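Local atomic coordinates of elongation factor G (Thermus thermophilus, PDB entry 2DY1), a protein that binds GTP together with a magnesium ion and is probably a translational GTPase that acts as an elongation factor in protein synthesis. Residues 307-315 with 323-331. Residues are numbered along the deposited sequence; the frame is centred on the assembly and turned at random.
Sequences RGRLKPGDS and VRLPHLYVP
Gly313 and Asp314 bond to Leu325 through their backbones at the mouth of an antiparallel beta hairpin, formed by strands 314-316 and 323-332 in domain 2 of this elongation factor. Gly313 N donates to Leu325 O at 2.7 Å, from 35° outside the carbonyl plane, and Leu325 N returns a bond to Asp314 O at 2.9 Å, meeting that carbonyl almost end-on (174°). Further into the hairpin Ser315 and Arg324 form a non-hydrogen-bonded pair, where Ser315 CA makes a CA-H...O contact with Val323 O. The chain reaches this hairpin through a type II turn from Lys311 to Asp314, with Gly313 at its third position; the turn is closed by Asp314 N on Lys311 O and, in return, by Lys311 N on Asp314 OD1 (2.8 Å), which is approached from above the carboxylate plane.

Beneath the turn, Leu328 lays CD1 against the backbone of Leu310 and Lys311, 3.6 Å from Leu310 O, and crosses the Pro312 ring at about a right angle, 3.9 Å from CD1 to Pro312 CD. Shortening Leu328 to an alanine is likely to open a gap under the Pro312 ring and leave the Leu310-Lys311 backbone without this methyl contact. Leu310 CD1 meets Leu325 CD1 at 4.1 Å; Leu310 also touches Leu305 of strand 298-307, and Leu328 touches Val339 of strand 335-343. On the face of the hairpin away from the Leu325 side chain, Arg324 has CG anti to the backbone N (chi1 -169°) and an extended chain that carries its guanidinium over Gly313, with NH2 3.4 Å from Gly313 CA.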
loop_
_atom_site.group_PDB
_atom_site.type_symbol
_atom_site.label_atom_id
_atom_site.label_comp_id
_atom_site.label_asym_id
_atom_site.label_seq_id
_atom_site.Cartn_x
_atom_site.Cartn_y
_atom_site.Cartn_z
ATOM N N ARG A 307 8.252 -23.042 6.335
ATOM C CA ARG A 307 8.413 -24.320 7.014
ATOM C C ARG A 307 8.971 -25.283 6.022
ATOM O O ARG A 307 8.740 -25.130 4.834
ATOM C CB ARG A 307 7.034 -24.824 7.464
ATOM C CG ARG A 307 7.038 -26.032 8.420
ATOM C CD ARG A 307 5.605 -26.345 8.852
ATOM N NE ARG A 307 4.764 -26.731 7.720
ATOM C CZ ARG A 307 3.442 -26.628 7.702
ATOM N NH1 ARG A 307 2.796 -26.147 8.758
ATOM N NH2 ARG A 307 2.769 -27.006 6.626
ATOM N N GLY A 308 9.712 -26.261 6.524
ATOM C CA GLY A 308 10.264 -27.281 5.656
ATOM C C GLY A 308 11.665 -27.013 5.179
ATOM O O GLY A 308 12.280 -26.006 5.513
ATOM N N ARG A 309 12.180 -27.937 4.384
ATOM C CA ARG A 309 13.516 -27.820 3.869
ATOM C C ARG A 309 13.478 -28.135 2.380
ATOM O O ARG A 309 12.628 -28.897 1.912
ATOM C CB ARG A 309 14.431 -28.790 4.635
ATOM C CG ARG A 309 15.875 -28.834 4.182
ATOM C CD ARG A 309 16.753 -29.525 5.225
ATOM N NE ARG A 309 18.096 -29.762 4.707
ATOM C CZ ARG A 309 18.403 -30.742 3.864
ATOM N NH1 ARG A 309 17.462 -31.584 3.454
ATOM N NH2 ARG A 309 19.642 -30.869 3.412
ATOM N N LEU A 310 14.373 -27.514 1.625
ATOM C CA LEU A 310 14.437 -27.773 0.194
ATOM C C LEU A 310 15.851 -28.008 -0.285
ATOM O O LEU A 310 16.826 -27.452 0.246
ATOM C CB LEU A 310 13.866 -26.602 -0.604
ATOM C CG LEU A 310 12.384 -26.291 -0.432
ATOM C CD1 LEU A 310 12.066 -24.968 -1.113
ATOM C CD2 LEU A 310 11.548 -27.410 -1.050
ATOM N N LYS A 311 15.953 -28.860 -1.303
ATOM C CA LYS A 311 17.221 -29.158 -1.945
ATOM C C LYS A 311 17.060 -28.868 -3.431
ATOM O O LYS A 311 15.940 -28.870 -3.949
ATOM C CB LYS A 311 17.584 -30.629 -1.750
ATOM C CG LYS A 311 18.022 -30.956 -0.331
ATOM C CD LYS A 311 18.114 -32.464 -0.130
ATOM C CE LYS A 311 19.176 -33.094 -1.031
ATOM N NZ LYS A 311 19.063 -34.582 -1.087
ATOM N N PRO A 312 18.171 -28.628 -4.146
ATOM C CA PRO A 312 18.081 -28.353 -5.583
ATOM C C PRO A 312 17.404 -29.544 -6.283
ATOM O O PRO A 312 17.703 -30.702 -5.970
ATOM C CB PRO A 312 19.547 -28.193 -5.995
ATOM C CG PRO A 312 20.189 -27.644 -4.744
ATOM C CD PRO A 312 19.557 -28.501 -3.662
ATOM N N GLY A 313 16.483 -29.247 -7.193
ATOM C CA GLY A 313 15.774 -30.308 -7.890
ATOM C C GLY A 313 14.406 -30.608 -7.304
ATOM O O GLY A 313 13.607 -31.323 -7.915
ATOM N N ASP A 314 14.126 -30.076 -6.117
ATOM C CA ASP A 314 12.819 -30.280 -5.490
ATOM C C ASP A 314 11.741 -29.469 -6.192
ATOM O O ASP A 314 12.037 -28.557 -6.964
ATOM C CB ASP A 314 12.861 -29.878 -4.015
ATOM C CG ASP A 314 13.648 -30.852 -3.177
ATOM O OD1 ASP A 314 13.804 -30.603 -1.967
ATOM O OD2 ASP A 314 14.102 -31.882 -3.731
ATOM N N SER A 315 10.492 -29.823 -5.925
ATOM C CA SER A 315 9.334 -29.151 -6.499
ATOM C C SER A 315 8.331 -28.799 -5.409
ATOM O O SER A 315 8.274 -29.452 -4.365
ATOM C CB SER A 315 8.620 -30.062 -7.513
ATOM O OG SER A 315 9.357 -30.197 -8.703
ATOM N N VAL A 323 5.978 -26.447 -9.314
ATOM C CA VAL A 323 7.022 -25.462 -9.511
ATOM C C VAL A 323 8.338 -26.148 -9.186
ATOM O O VAL A 323 8.624 -26.409 -8.014
ATOM C CB VAL A 323 6.834 -24.262 -8.557
ATOM C CG1 VAL A 323 8.002 -23.281 -8.689
ATOM C CG2 VAL A 323 5.508 -23.587 -8.858
ATOM N N ARG A 324 9.142 -26.452 -10.203
ATOM C CA ARG A 324 10.430 -27.083 -9.922
ATOM C C ARG A 324 11.532 -26.047 -9.705
ATOM O O ARG A 324 11.558 -24.987 -10.349
ATOM C CB ARG A 324 10.849 -28.049 -11.038
ATOM C CG ARG A 324 12.046 -28.910 -10.637
ATOM C CD ARG A 324 12.209 -30.125 -11.531
ATOM N NE ARG A 324 13.255 -31.024 -11.046
ATOM C CZ ARG A 324 14.538 -30.955 -11.397
ATOM N NH1 ARG A 324 14.954 -30.026 -12.246
ATOM N NH2 ARG A 324 15.402 -31.828 -10.904
ATOM N N LEU A 325 12.446 -26.376 -8.804
ATOM C CA LEU A 325 13.563 -25.501 -8.433
ATOM C C LEU A 325 14.874 -26.242 -8.646
ATOM O O LEU A 325 15.474 -26.745 -7.709
ATOM C CB LEU A 325 13.421 -25.099 -6.957
ATOM C CG LEU A 325 12.148 -24.330 -6.568
ATOM C CD1 LEU A 325 12.122 -24.064 -5.068
ATOM C CD2 LEU A 325 12.090 -23.017 -7.334
ATOM N N PRO A 326 15.332 -26.326 -9.905
ATOM C CA PRO A 326 16.584 -27.028 -10.188
ATOM C C PRO A 326 17.787 -26.403 -9.488
ATOM O O PRO A 326 18.756 -27.094 -9.149
ATOM C CB PRO A 326 16.663 -26.986 -11.720
ATOM C CG PRO A 326 15.899 -25.755 -12.075
ATOM C CD PRO A 326 14.719 -25.798 -11.132
ATOM N N HIS A 327 17.711 -25.094 -9.265
ATOM C CA HIS A 327 18.766 -24.374 -8.558
ATOM C C HIS A 327 18.098 -23.521 -7.492
ATOM O O HIS A 327 16.994 -22.999 -7.693
ATOM C CB HIS A 327 19.550 -23.460 -9.508
ATOM C CG HIS A 327 20.274 -24.192 -10.593
ATOM N ND1 HIS A 327 21.510 -24.773 -10.403
ATOM C CD2 HIS A 327 19.912 -24.482 -11.865
ATOM C CE1 HIS A 327 21.875 -25.395 -11.511
ATOM N NE2 HIS A 327 20.923 -25.235 -12.411
ATOM N N LEU A 328 18.753 -23.411 -6.347
ATOM C CA LEU A 328 18.242 -22.598 -5.249
ATOM C C LEU A 328 19.136 -21.373 -5.147
ATOM O O LEU A 328 20.356 -21.505 -5.177
ATOM C CB LEU A 328 18.310 -23.371 -3.931
ATOM C CG LEU A 328 17.508 -24.685 -3.897
ATOM C CD1 LEU A 328 17.675 -25.331 -2.543
ATOM C CD2 LEU A 328 16.028 -24.424 -4.178
ATOM N N TYR A 329 18.527 -20.190 -5.031
ATOM C CA TYR A 329 19.308 -18.959 -4.908
ATOM C C TYR A 329 18.775 -18.099 -3.785
ATOM O O TYR A 329 17.560 -18.004 -3.616
ATOM C CB TYR A 329 19.199 -18.097 -6.171
ATOM C CG TYR A 329 19.615 -18.756 -7.451
ATOM C CD1 TYR A 329 20.949 -18.794 -7.827
ATOM C CD2 TYR A 329 18.672 -19.357 -8.275
ATOM C CE1 TYR A 329 21.338 -19.427 -9.009
ATOM C CE2 TYR A 329 19.044 -19.982 -9.451
ATOM C CZ TYR A 329 20.379 -20.013 -9.806
ATOM O OH TYR A 329 20.740 -20.640 -10.974
ATOM N N VAL A 330 19.685 -17.475 -3.046
ATOM C CA VAL A 330 19.316 -16.544 -1.983
ATOM C C VAL A 330 19.670 -15.180 -2.566
ATOM O O VAL A 330 20.756 -14.993 -3.117
ATOM C CB VAL A 330 20.132 -16.771 -0.705
ATOM C CG1 VAL A 330 19.958 -15.595 0.218
ATOM C CG2 VAL A 330 19.662 -18.060 0.013
ATOM N N PRO A 331 18.760 -14.203 -2.442
ATOM C CA PRO A 331 19.028 -12.868 -2.980
ATOM C C PRO A 331 19.768 -11.958 -2.011
ATOM O O PRO A 331 19.608 -12.053 -0.796
ATOM C CB PRO A 331 17.641 -12.331 -3.283
ATOM C CG PRO A 331 16.780 -12.981 -2.242
ATOM C CD PRO A 331 17.363 -14.349 -2.007
#